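UDP-N-Acetylglucosamine 2-Epimerase (Thermus thermophilus, PDB 1V4V) probably interconverts UDP-N-acetylglucosamine and UDP-N-acetylmannosamine by inverting the sugar at C2. Local coordinates at residues Q43-L48 / D60-V65; A92-V97 / L146-F151; T177-V182 / G289-V294; L221-E226 / G323-V328; E226-L231 / G330-P335. All blocks are in the same frame, centred on the assembly; numbering follows the deposited sequence.

Contact 2 is the buried one, contacts 1 and 5 lie at the surface, and contacts 3 and 4 are partly buried. Contacts 1 and 2 both belong to the seven-stranded parallel sheet, one at its edge strand 61-62 and one in its interior. Contacts 4 and 5 share E226 and join the same two helices, 214-227 and 321-332, in the other half of the molecule. Contact 3 lies close to the chain's centre in space, between the halves. The chemistry follows: aliphatic stems against N62 and V65 in contact 1, a buried tyrosine-aspartate bond in contact 2, purely apolar packing in contact 3, an arginine stacked on tyrosine in contact 4, and a phenylalanine covered by leucine in contact 5.

Contact 1: residues Q43-L48 / D60-V65; sequences QHREQL and DRNLDV
The beta-alpha-beta unit made of strand 34-40, helix 45-53 and edge strand 61-62 is closed here by two small side-chain contacts, R45 on N62 and Q43 on V65. R45 stands in the first turn of the helix and reaches for the strand with its aliphatic stem. Its chain runs straight from CB to NE, with CG anti to the backbone N (chi1 176°), which lays the methylenes across the amide of N62 at about a right angle. R45 CD comes to 3.9 Å from N62 CG. The planes of guanidinium and amide are turned 45° apart. The charge of R45 has E59 as a distant, weak ion-pair partner, while R49 places a like charge nearby.

Further along, the methylene of Q43 meets a methyl of V65, with Q43 CG 3.7 Å from V65 CG1. The amide of Q43 points past V65 and is held by its NE2, which gives a hydrogen bond to the backbone oxygen of M66. V65 in turn rests on I79 of helix 72-89. Between Q43 and R45, H44 occupies the N-cap position, and its carbonyl O accepts the first helical bond from L48 N at 2.9 Å. R61 and L63 bond through their backbones to L40, so N62 is anchored beside the neighbouring strand. A shallow seam in which the start of the helix and the loop before it meet the edge strand and the residues just after it belongs here to the edge of a Rossmann-like parallel sheet, one of the two that build a GT-B fold.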
# COMPACT_ATOMS: atom_id res chain seq x y z
N GLN A 43 3.97 20.81 7.52
CA GLN A 43 3.81 22.23 7.23
C GLN A 43 4.35 23.22 8.27
O GLN A 43 4.57 24.38 7.95
CB GLN A 43 2.33 22.56 7.02
CG GLN A 43 1.66 21.80 5.89
CD GLN A 43 0.16 22.05 5.86
OE1 GLN A 43 -0.54 21.75 6.83
NE2 GLN A 43 -0.33 22.59 4.75
N HIS A 44 4.53 22.77 9.50
CA HIS A 44 4.99 23.68 10.54
C HIS A 44 6.36 23.32 11.09
O HIS A 44 6.48 22.73 12.17
CB HIS A 44 3.96 23.72 11.67
CG HIS A 44 2.55 23.90 11.18
ND1 HIS A 44 2.15 25.01 10.47
CD2 HIS A 44 1.47 23.09 11.26
CE1 HIS A 44 0.87 24.88 10.14
NE2 HIS A 44 0.44 23.72 10.61
N ARG A 45 7.40 23.69 10.35
CA ARG A 45 8.78 23.42 10.72
C ARG A 45 9.13 23.89 12.12
O ARG A 45 9.53 23.09 12.97
CB ARG A 45 9.71 24.08 9.70
CG ARG A 45 11.20 23.96 10.00
CD ARG A 45 12.03 24.51 8.84
NE ARG A 45 13.46 24.52 9.13
CZ ARG A 45 14.05 25.39 9.95
NH1 ARG A 45 13.33 26.32 10.56
NH2 ARG A 45 15.35 25.33 10.15
N GLU A 46 8.97 25.18 12.37
CA GLU A 46 9.29 25.76 13.67
C GLU A 46 8.48 25.14 14.80
O GLU A 46 8.99 24.91 15.89
CB GLU A 46 9.05 27.28 13.63
CG GLU A 46 9.75 28.06 14.73
CD GLU A 46 11.24 27.79 14.79
OE1 GLU A 46 11.64 26.74 15.34
OE2 GLU A 46 12.02 28.63 14.29
N GLN A 47 7.21 24.84 14.52
CA GLN A 47 6.33 24.25 15.52
C GLN A 47 6.79 22.85 15.93
O GLN A 47 6.85 22.52 17.11
CB GLN A 47 4.90 24.18 14.98
CG GLN A 47 3.88 23.63 15.95
CD GLN A 47 2.49 23.53 15.34
OE1 GLN A 47 2.28 22.80 14.38
NE2 GLN A 47 1.55 24.27 15.91
N LEU A 48 7.11 22.02 14.93
CA LEU A 48 7.55 20.66 15.19
C LEU A 48 8.97 20.68 15.77
O LEU A 48 9.35 19.83 16.57
CB LEU A 48 7.53 19.85 13.89
CG LEU A 48 7.68 18.33 13.98
CD1 LEU A 48 6.67 17.77 14.97
CD2 LEU A 48 7.48 17.72 12.61
N ASP A 60 17.26 16.88 10.74
CA ASP A 60 18.41 16.92 9.83
C ASP A 60 18.04 17.52 8.49
O ASP A 60 18.89 18.11 7.82
CB ASP A 60 18.96 15.51 9.65
CG ASP A 60 19.58 14.97 10.91
OD1 ASP A 60 20.70 15.40 11.26
OD2 ASP A 60 18.95 14.12 11.57
N ARG A 61 16.78 17.38 8.09
CA ARG A 61 16.32 17.90 6.81
C ARG A 61 14.81 18.12 6.85
O ARG A 61 14.11 17.51 7.66
CB ARG A 61 16.70 16.92 5.70
CG ARG A 61 16.38 17.40 4.29
CD ARG A 61 17.30 16.73 3.28
NE ARG A 61 16.91 17.00 1.90
CZ ARG A 61 17.69 16.78 0.85
NH1 ARG A 61 18.91 16.30 1.02
NH2 ARG A 61 17.25 17.04 -0.38
N ASN A 62 14.32 18.98 5.97
CA ASN A 62 12.89 19.28 5.90
C ASN A 62 12.42 19.27 4.45
O ASN A 62 13.15 19.70 3.56
CB ASN A 62 12.59 20.67 6.46
CG ASN A 62 13.08 20.85 7.88
OD1 ASN A 62 14.29 20.90 8.14
ND2 ASN A 62 12.15 20.95 8.82
N LEU A 63 11.21 18.76 4.21
CA LEU A 63 10.67 18.77 2.85
C LEU A 63 10.02 20.13 2.67
O LEU A 63 9.70 20.81 3.65
CB LEU A 63 9.63 17.66 2.68
CG LEU A 63 10.14 16.22 2.78
CD1 LEU A 63 9.01 15.26 2.40
CD2 LEU A 63 11.33 16.02 1.85
N ASP A 64 9.82 20.54 1.42
CA ASP A 64 9.20 21.83 1.14
C ASP A 64 7.71 21.61 0.91
O ASP A 64 7.30 21.12 -0.14
CB ASP A 64 9.86 22.46 -0.09
CG ASP A 64 9.41 23.88 -0.34
OD1 ASP A 64 10.14 24.61 -1.05
OD2 ASP A 64 8.33 24.26 0.15
N VAL A 65 6.91 21.96 1.91
CA VAL A 65 5.46 21.76 1.84
C VAL A 65 4.67 23.06 1.93
O VAL A 65 4.95 23.91 2.77
CB VAL A 65 5.01 20.81 2.98
CG1 VAL A 65 3.50 20.61 2.93
CG2 VAL A 65 5.73 19.48 2.86

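Contact 2: residues A92-V97 / L146-F151; sequences ADYVLV and LTDLDF
D148 meets Y94 through a single hydrogen bond: the phenol OH of Y94 donates to D148 OD2 over 2.8 Å. The carboxylate uses the lone pair of OD2 that faces away from its other oxygen. OD2 sits at the edge of the ring, near its plane, while the carboxylate plane is turned 67° from the ring. With CG anti to the backbone N (chi1 172°), the carboxylate of D148 is carried across to the end of the tyrosine. The same OD2 forms a salt bridge with R364 NE, so this oxygen is gripped by a neutral and a charged donor, which would be expected to favour the ionised aspartate.

L149 follows and offers its CB to the hydroxyl from another direction, 3.4 Å from Y94 OH; the CB packs against the same oxygen that the bond holds. The two segments are next-but-one neighbours in the parallel Rossmann-like sheet of this half of the GT-B fold. Strand 118-121 lies between them, and L96 CA and L149 CA are accordingly 9.3 Å apart, leaving the bridging to side chains. Helix 353-364 packs on this set, touching Y94 and L149 through R364.

At F151 the contact becomes apolar. Its ring meets strand 94-98 at L96, F151 CE2 lying 3.9 Å from L96 CD2. V357 and V361 of helix 353-364 touch F151 and L96 respectively.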
# COMPACT_ATOMS: atom_id res chain seq x y z
N ALA A 92 20.14 7.23 3.39
CA ALA A 92 19.36 6.31 4.20
C ALA A 92 19.52 4.84 3.85
O ALA A 92 19.43 4.45 2.69
CB ALA A 92 17.87 6.70 4.14
N ASP A 93 19.74 4.02 4.88
CA ASP A 93 19.86 2.58 4.72
C ASP A 93 18.57 1.93 5.19
O ASP A 93 18.31 0.75 4.93
CB ASP A 93 21.03 2.04 5.55
CG ASP A 93 22.38 2.46 5.00
OD1 ASP A 93 23.01 3.37 5.58
OD2 ASP A 93 22.80 1.87 3.98
N TYR A 94 17.75 2.73 5.87
CA TYR A 94 16.47 2.25 6.38
C TYR A 94 15.60 3.47 6.66
O TYR A 94 16.11 4.53 7.04
CB TYR A 94 16.66 1.43 7.66
CG TYR A 94 15.61 0.37 7.88
CD1 TYR A 94 14.36 0.68 8.42
CD2 TYR A 94 15.85 -0.95 7.49
CE1 TYR A 94 13.38 -0.30 8.56
CE2 TYR A 94 14.88 -1.93 7.62
CZ TYR A 94 13.65 -1.60 8.16
OH TYR A 94 12.70 -2.58 8.27
N VAL A 95 14.30 3.33 6.45
CA VAL A 95 13.38 4.43 6.69
C VAL A 95 12.25 3.99 7.61
O VAL A 95 11.69 2.91 7.45
CB VAL A 95 12.75 4.93 5.37
CG1 VAL A 95 11.80 6.10 5.66
CG2 VAL A 95 13.84 5.38 4.41
N LEU A 96 11.93 4.83 8.59
CA LEU A 96 10.85 4.53 9.51
C LEU A 96 9.77 5.58 9.36
O LEU A 96 10.05 6.77 9.31
CB LEU A 96 11.36 4.53 10.96
CG LEU A 96 12.34 3.43 11.39
CD1 LEU A 96 12.73 3.62 12.85
CD2 LEU A 96 11.70 2.06 11.20
N VAL A 97 8.53 5.13 9.22
CA VAL A 97 7.41 6.06 9.11
C VAL A 97 6.40 5.66 10.17
O VAL A 97 6.47 4.56 10.73
CB VAL A 97 6.75 6.05 7.70
CG1 VAL A 97 7.73 6.61 6.66
CG2 VAL A 97 6.31 4.65 7.32
N LEU A 146 4.34 -2.10 1.15
CA LEU A 146 5.76 -1.79 0.95
C LEU A 146 6.70 -1.99 2.13
O LEU A 146 7.91 -1.93 1.97
CB LEU A 146 5.90 -0.34 0.49
CG LEU A 146 5.00 0.11 -0.65
CD1 LEU A 146 5.28 1.58 -0.93
CD2 LEU A 146 5.25 -0.75 -1.89
N THR A 147 6.15 -2.23 3.32
CA THR A 147 6.99 -2.36 4.50
C THR A 147 7.81 -3.63 4.67
O THR A 147 7.33 -4.74 4.45
CB THR A 147 6.15 -2.16 5.76
OG1 THR A 147 5.14 -3.17 5.82
CG2 THR A 147 5.49 -0.79 5.74
N ASP A 148 9.07 -3.43 5.07
CA ASP A 148 9.99 -4.53 5.31
C ASP A 148 9.71 -5.09 6.70
O ASP A 148 9.72 -6.31 6.90
CB ASP A 148 11.43 -4.02 5.26
CG ASP A 148 12.44 -5.07 5.69
OD1 ASP A 148 12.52 -6.13 5.02
OD2 ASP A 148 13.14 -4.83 6.69
N LEU A 149 9.45 -4.20 7.65
CA LEU A 149 9.15 -4.61 9.01
C LEU A 149 8.01 -3.78 9.58
O LEU A 149 8.06 -2.54 9.57
CB LEU A 149 10.40 -4.46 9.89
CG LEU A 149 10.33 -4.95 11.34
CD1 LEU A 149 9.79 -6.37 11.38
CD2 LEU A 149 11.73 -4.88 11.96
N ASP A 150 6.97 -4.45 10.06
CA ASP A 150 5.82 -3.79 10.67
C ASP A 150 5.93 -3.94 12.17
O ASP A 150 6.12 -5.06 12.67
CB ASP A 150 4.52 -4.42 10.20
CG ASP A 150 4.05 -3.88 8.87
OD1 ASP A 150 3.56 -4.68 8.05
OD2 ASP A 150 4.16 -2.66 8.65
N PHE A 151 5.82 -2.83 12.89
CA PHE A 151 5.88 -2.84 14.34
C PHE A 151 4.45 -2.68 14.83
O PHE A 151 3.92 -1.57 14.88
CB PHE A 151 6.77 -1.69 14.82
CG PHE A 151 8.18 -1.77 14.30
CD1 PHE A 151 9.11 -2.62 14.89
CD2 PHE A 151 8.57 -1.00 13.20
CE1 PHE A 151 10.42 -2.71 14.39
CE2 PHE A 151 9.87 -1.08 12.70
CZ PHE A 151 10.80 -1.93 13.30

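Contact 3: residues T177-V182 / G289-V294; sequences TGVDAV and GAALGV
V182 and A291 carry most of this helix-to-helix contact, with L292 beside them. The methyl of A291 points toward helix 177-188 and is received between two valines one turn apart: A291 CB is 3.8 Å from V182 CB and 3.9 Å from V179 CG1. Because alanine is so small, the backbones come close, with the CA atoms of V179 and A291 only 5.1 Å apart.

V182 also serves L292. Its CG1 lies anti to the backbone N (chi1 -178°) and rests against the branch point of the leucine, V182 CG1 to L292 CG being 3.6 Å. L292 spreads onward over L183 and A186 of helix 177-188 and onto M272 of helix 265-273.

The place is the junction of the two halves of the GT-B fold: A181 packs on helix 15-29 from the N-terminal half and on Y265 from the C-terminal half, and a bound glycerol, probably from the crystallisation liquor, lies about 3 Å from the side chain of V182. Helix 283-291 ends just here in a Schellman motif, in which G293 has positive phi, V294 N bonds back to G289 O at 2.9 Å, and G293 N bonds to A290 O.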
# COMPACT_ATOMS: atom_id res chain seq x y z
N THR A 177 4.79 2.86 21.56
CA THR A 177 5.92 3.72 21.88
C THR A 177 5.41 4.92 22.67
O THR A 177 6.19 5.62 23.33
CB THR A 177 6.65 4.21 20.61
OG1 THR A 177 5.77 5.00 19.81
CG2 THR A 177 7.16 3.03 19.80
N GLY A 178 4.10 5.15 22.61
CA GLY A 178 3.51 6.26 23.34
C GLY A 178 3.81 6.16 24.83
O GLY A 178 3.96 7.17 25.52
N VAL A 179 3.90 4.93 25.33
CA VAL A 179 4.21 4.70 26.73
C VAL A 179 5.61 5.23 27.03
O VAL A 179 5.82 5.98 27.98
CB VAL A 179 4.15 3.19 27.07
CG1 VAL A 179 4.49 2.97 28.55
CG2 VAL A 179 2.78 2.65 26.76
N ASP A 180 6.57 4.84 26.18
CA ASP A 180 7.96 5.29 26.33
C ASP A 180 8.00 6.82 26.34
O ASP A 180 8.73 7.43 27.12
CB ASP A 180 8.81 4.83 25.14
CG ASP A 180 8.80 3.33 24.93
OD1 ASP A 180 7.71 2.72 24.97
OD2 ASP A 180 9.88 2.75 24.72
N ALA A 181 7.22 7.43 25.45
CA ALA A 181 7.18 8.88 25.31
C ALA A 181 6.78 9.61 26.59
O ALA A 181 7.37 10.64 26.93
CB ALA A 181 6.25 9.27 24.17
N VAL A 182 5.75 9.11 27.27
CA VAL A 182 5.31 9.75 28.51
C VAL A 182 6.42 9.67 29.56
O VAL A 182 6.73 10.66 30.21
CB VAL A 182 4.03 9.08 29.07
CG1 VAL A 182 3.57 9.81 30.32
CG2 VAL A 182 2.93 9.11 28.02
N GLY A 289 -1.39 8.45 32.76
CA GLY A 289 -1.14 8.09 34.14
C GLY A 289 -0.63 6.66 34.21
O GLY A 289 0.33 6.36 34.91
N ALA A 290 -1.27 5.77 33.45
CA ALA A 290 -0.88 4.37 33.44
C ALA A 290 0.55 4.15 32.95
O ALA A 290 1.25 3.25 33.41
CB ALA A 290 -1.86 3.57 32.58
N ALA A 291 1.00 4.99 32.01
CA ALA A 291 2.36 4.86 31.49
C ALA A 291 3.36 5.14 32.61
O ALA A 291 4.42 4.52 32.70
CB ALA A 291 2.57 5.84 30.33
N LEU A 292 3.00 6.08 33.48
CA LEU A 292 3.86 6.47 34.60
C LEU A 292 3.64 5.63 35.85
O LEU A 292 4.31 5.82 36.86
CB LEU A 292 3.61 7.95 34.92
CG LEU A 292 3.91 8.94 33.79
CD1 LEU A 292 3.26 10.29 34.07
CD2 LEU A 292 5.42 9.07 33.64
N GLY A 293 2.70 4.69 35.78
CA GLY A 293 2.43 3.85 36.94
C GLY A 293 1.75 4.65 38.03
O GLY A 293 1.93 4.38 39.22
N VAL A 294 0.97 5.64 37.63
CA VAL A 294 0.24 6.48 38.59
C VAL A 294 -1.22 6.03 38.64
O VAL A 294 -1.87 5.94 37.60
CB VAL A 294 0.31 7.97 38.18
CG1 VAL A 294 -0.50 8.82 39.15
CG2 VAL A 294 1.76 8.43 38.16

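Contact 4: residues L221-E226 / G323-V328; sequences LKRVAE and GVYRVV
The guanidinium of R223 lies flat on one face of the Y325 ring, the planes tilted by 18° and the centres 3.8 Å apart. This is a stacked cation-pi pair. The group is offset toward the rim of the ring, and R223 NH2 comes to 3.3 Å from Y325 CE2. A different approach is made at the ring edge, where the backbone N of V224 lies in the ring plane. R223 manages the stack by bending: chi3 of 72° folds the guanidinium back over the ring, while its CB rests 3.6 Å from Y325 CD1. The ring is therefore touched by both ends of the arginine. E322 anchors the guanidinium, its OE2 forming a salt bridge with R223 NH1 and its OE1 one with R326 NE, so one glutamate holds two arginines on the solvent-facing side.

Toward the inside the contact turns apolar. V224 lies alongside the tyrosine, pointing the other way, its CG2 3.9 Å from Y325 CD1, and its other methyl, CG1, meets V328 CG1 at 3.7 Å. The helix segments run in the same general direction, their axes 9.1 Å apart at closest and crossing at -34°.

Both helices lie against the parallel sheet of the C-terminal half. Helix 214-227 sets V224 on F233 of strand 232-236 and L221 on F257 of strand 257-260, while V324 of helix 321-332 touches L217 of its neighbour and L299 in a loop.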
# COMPACT_ATOMS: atom_id res chain seq x y z
N LEU A 221 -14.82 17.53 44.92
CA LEU A 221 -13.37 17.56 45.05
C LEU A 221 -12.95 18.50 46.18
O LEU A 221 -11.93 18.28 46.84
CB LEU A 221 -12.73 18.00 43.72
CG LEU A 221 -12.93 17.01 42.56
CD1 LEU A 221 -12.21 17.53 41.33
CD2 LEU A 221 -12.40 15.64 42.94
N LYS A 222 -13.75 19.54 46.41
CA LYS A 222 -13.46 20.47 47.50
C LYS A 222 -13.59 19.69 48.81
O LYS A 222 -12.77 19.85 49.72
CB LYS A 222 -14.45 21.64 47.48
CG LYS A 222 -14.30 22.59 48.68
CD LYS A 222 -15.30 23.73 48.61
CE LYS A 222 -15.16 24.66 49.81
NZ LYS A 222 -16.26 25.68 49.87
N ARG A 223 -14.61 18.84 48.91
CA ARG A 223 -14.81 18.03 50.11
C ARG A 223 -13.62 17.10 50.32
O ARG A 223 -13.17 16.89 51.45
CB ARG A 223 -16.08 17.17 50.00
CG ARG A 223 -17.38 17.90 50.23
CD ARG A 223 -18.55 16.92 50.19
NE ARG A 223 -18.60 16.06 51.37
CZ ARG A 223 -19.37 14.98 51.47
NH1 ARG A 223 -20.15 14.62 50.45
NH2 ARG A 223 -19.37 14.26 52.58
N VAL A 224 -13.12 16.53 49.23
CA VAL A 224 -11.97 15.64 49.32
C VAL A 224 -10.76 16.42 49.85
O VAL A 224 -10.07 15.98 50.76
CB VAL A 224 -11.60 15.04 47.93
CG1 VAL A 224 -10.32 14.21 48.05
CG2 VAL A 224 -12.75 14.16 47.43
N ALA A 225 -10.53 17.60 49.28
CA ALA A 225 -9.40 18.42 49.70
C ALA A 225 -9.48 18.76 51.19
O ALA A 225 -8.47 18.75 51.89
CB ALA A 225 -9.34 19.70 48.86
N GLU A 226 -10.68 19.06 51.67
CA GLU A 226 -10.83 19.39 53.08
C GLU A 226 -10.56 18.18 53.98
O GLU A 226 -10.11 18.33 55.11
CB GLU A 226 -12.24 19.92 53.33
CG GLU A 226 -12.54 21.18 52.54
CD GLU A 226 -13.97 21.64 52.69
OE1 GLU A 226 -14.88 20.83 52.43
OE2 GLU A 226 -14.18 22.82 53.05
N GLY A 323 -20.89 10.03 45.53
CA GLY A 323 -20.12 8.86 45.15
C GLY A 323 -18.67 9.17 44.84
O GLY A 323 -17.77 8.41 45.19
N VAL A 324 -18.43 10.30 44.17
CA VAL A 324 -17.06 10.69 43.82
C VAL A 324 -16.28 10.92 45.11
O VAL A 324 -15.13 10.48 45.23
CB VAL A 324 -17.06 11.99 42.98
CG1 VAL A 324 -15.63 12.51 42.83
CG2 VAL A 324 -17.67 11.72 41.61
N TYR A 325 -16.89 11.61 46.06
CA TYR A 325 -16.24 11.87 47.34
C TYR A 325 -15.90 10.54 48.04
O TYR A 325 -14.77 10.34 48.50
CB TYR A 325 -17.16 12.70 48.24
CG TYR A 325 -16.68 12.82 49.67
CD1 TYR A 325 -15.58 13.62 50.00
CD2 TYR A 325 -17.31 12.11 50.70
CE1 TYR A 325 -15.12 13.71 51.31
CE2 TYR A 325 -16.86 12.20 52.02
CZ TYR A 325 -15.76 13.00 52.31
OH TYR A 325 -15.30 13.08 53.60
N ARG A 326 -16.87 9.64 48.11
CA ARG A 326 -16.65 8.36 48.77
C ARG A 326 -15.54 7.55 48.12
O ARG A 326 -14.67 7.00 48.82
CB ARG A 326 -17.95 7.54 48.77
CG ARG A 326 -19.05 8.13 49.64
CD ARG A 326 -20.26 7.19 49.69
NE ARG A 326 -21.39 7.82 50.37
CZ ARG A 326 -22.55 7.22 50.62
NH1 ARG A 326 -22.73 5.96 50.24
NH2 ARG A 326 -23.52 7.87 51.24
N VAL A 327 -15.55 7.46 46.80
CA VAL A 327 -14.53 6.69 46.09
C VAL A 327 -13.13 7.28 46.22
O VAL A 327 -12.17 6.57 46.51
CB VAL A 327 -14.89 6.56 44.59
CG1 VAL A 327 -13.73 5.96 43.81
CG2 VAL A 327 -16.14 5.67 44.45
N VAL A 328 -13.01 8.58 46.00
CA VAL A 328 -11.69 9.21 46.08
C VAL A 328 -11.16 9.18 47.51
O VAL A 328 -9.99 8.86 47.74
CB VAL A 328 -11.75 10.66 45.55
CG1 VAL A 328 -10.39 11.33 45.70
CG2 VAL A 328 -12.14 10.63 44.07

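Contact 5: residues E226-L231 / G330-P335; sequences EAFPHL and GLLENP
This is a surface contact between the C-terminal ends of two helices, in which the ring of F228, just past helix 214-227, is clasped by L332 and E333 where helix 321-332 runs out. L332 lies over one face. Its CD1 stands 4.0 Å from the centroid of the F228 ring and 18° off the ring normal, a CH-pi contact, while its CB is 3.6 Å from F228 CZ. E333 takes the edge: its CG lies in the ring plane, 3.7 Å from F228 CE1. So face and edge are held by consecutive residues, the last of the helix and the first to leave it. The carboxylate of E333 is turned 68° from the ring plane, and its OE2 forms a salt bridge with K329, four residues earlier in helix 321-332; F228 itself also touches K329.

With CG anti to its carbonyl carbon (chi1 -65°), the ring of F228 is directed across to the other helix. Its backbone starts a type I beta turn through P229 and H230 to L231, closed by L231 N to F228 O at 3.1 Å. The turn brings L231 back to the same partner, where L231 CD1 meets L332 CD1 at 4.1 Å, the two leucines side by side with their ends pointing opposite ways. Beneath them, L231 rests on L276 and L332 on L277 of strand 275-280. The turn carries the chain from helix 214-227 into strand 232-236, completing the beta-alpha-beta unit 200-203, 214-227, 232-236, while helix 321-332 packs beside it in the Rossmann-like C-terminal half of the GT-B fold.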
# COMPACT_ATOMS: atom_id res chain seq x y z
N GLU A 226 -10.68 19.06 51.67
CA GLU A 226 -10.83 19.39 53.08
C GLU A 226 -10.56 18.18 53.98
O GLU A 226 -10.11 18.33 55.11
CB GLU A 226 -12.24 19.92 53.33
CG GLU A 226 -12.54 21.18 52.54
CD GLU A 226 -13.97 21.64 52.69
OE1 GLU A 226 -14.88 20.83 52.43
OE2 GLU A 226 -14.18 22.82 53.05
N ALA A 227 -10.80 16.98 53.45
CA ALA A 227 -10.58 15.76 54.22
C ALA A 227 -9.11 15.31 54.24
O ALA A 227 -8.73 14.46 55.05
CB ALA A 227 -11.45 14.62 53.67
N PHE A 228 -8.30 15.88 53.35
CA PHE A 228 -6.88 15.55 53.24
C PHE A 228 -6.03 16.81 53.21
O PHE A 228 -5.41 17.13 52.20
CB PHE A 228 -6.64 14.74 51.97
CG PHE A 228 -7.31 13.40 51.98
CD1 PHE A 228 -6.72 12.32 52.61
CD2 PHE A 228 -8.57 13.24 51.41
CE1 PHE A 228 -7.37 11.09 52.69
CE2 PHE A 228 -9.23 12.02 51.48
CZ PHE A 228 -8.63 10.95 52.12
N PRO A 229 -5.99 17.55 54.33
CA PRO A 229 -5.22 18.79 54.44
C PRO A 229 -3.73 18.67 54.14
O PRO A 229 -3.10 19.65 53.76
CB PRO A 229 -5.49 19.24 55.88
CG PRO A 229 -5.77 17.96 56.60
CD PRO A 229 -6.64 17.22 55.61
N HIS A 230 -3.16 17.48 54.30
CA HIS A 230 -1.73 17.30 54.05
C HIS A 230 -1.38 17.04 52.60
O HIS A 230 -0.20 16.94 52.25
CB HIS A 230 -1.18 16.17 54.92
CG HIS A 230 -1.27 16.43 56.38
ND1 HIS A 230 -0.82 17.60 56.96
CD2 HIS A 230 -1.75 15.68 57.40
CE1 HIS A 230 -1.02 17.56 58.26
NE2 HIS A 230 -1.58 16.40 58.56
N LEU A 231 -2.40 16.92 51.75
CA LEU A 231 -2.17 16.69 50.32
C LEU A 231 -2.46 17.97 49.56
O LEU A 231 -3.30 18.76 49.96
CB LEU A 231 -3.12 15.60 49.79
CG LEU A 231 -3.09 14.24 50.46
CD1 LEU A 231 -4.04 13.29 49.71
CD2 LEU A 231 -1.69 13.69 50.45
N GLY A 330 -11.98 7.08 49.87
CA GLY A 330 -11.69 5.69 50.18
C GLY A 330 -10.36 5.22 49.61
O GLY A 330 -9.58 4.54 50.28
N LEU A 331 -10.10 5.59 48.36
CA LEU A 331 -8.86 5.20 47.70
C LEU A 331 -7.64 5.85 48.35
O LEU A 331 -6.62 5.20 48.57
CB LEU A 331 -8.92 5.59 46.21
CG LEU A 331 -7.70 5.16 45.38
CD1 LEU A 331 -7.56 3.65 45.43
CD2 LEU A 331 -7.86 5.63 43.95
N LEU A 332 -7.74 7.14 48.67
CA LEU A 332 -6.62 7.84 49.29
C LEU A 332 -6.30 7.28 50.67
O LEU A 332 -5.19 7.45 51.18
CB LEU A 332 -6.92 9.35 49.38
CG LEU A 332 -6.83 10.07 48.03
CD1 LEU A 332 -7.34 11.50 48.14
CD2 LEU A 332 -5.39 10.05 47.54
N GLU A 333 -7.27 6.59 51.28
CA GLU A 333 -7.06 5.98 52.59
C GLU A 333 -6.83 4.47 52.48
O GLU A 333 -6.94 3.74 53.47
CB GLU A 333 -8.24 6.31 53.52
CG GLU A 333 -8.19 7.77 53.98
CD GLU A 333 -9.39 8.21 54.79
OE1 GLU A 333 -9.26 9.23 55.50
OE2 GLU A 333 -10.46 7.56 54.73
N ASN A 334 -6.52 4.00 51.28
CA ASN A 334 -6.27 2.58 51.04
C ASN A 334 -4.94 2.48 50.30
O ASN A 334 -4.90 2.31 49.07
CB ASN A 334 -7.39 1.97 50.18
CG ASN A 334 -7.41 0.44 50.23
OD1 ASN A 334 -6.36 -0.20 50.24
ND2 ASN A 334 -8.60 -0.13 50.25
N PRO A 335 -3.82 2.59 51.03
CA PRO A 335 -2.51 2.50 50.38
C PRO A 335 -2.29 1.21 49.60
O PRO A 335 -1.58 1.20 48.58
CB PRO A 335 -1.53 2.68 51.55
CG PRO A 335 -2.31 2.20 52.74
CD PRO A 335 -3.69 2.76 52.49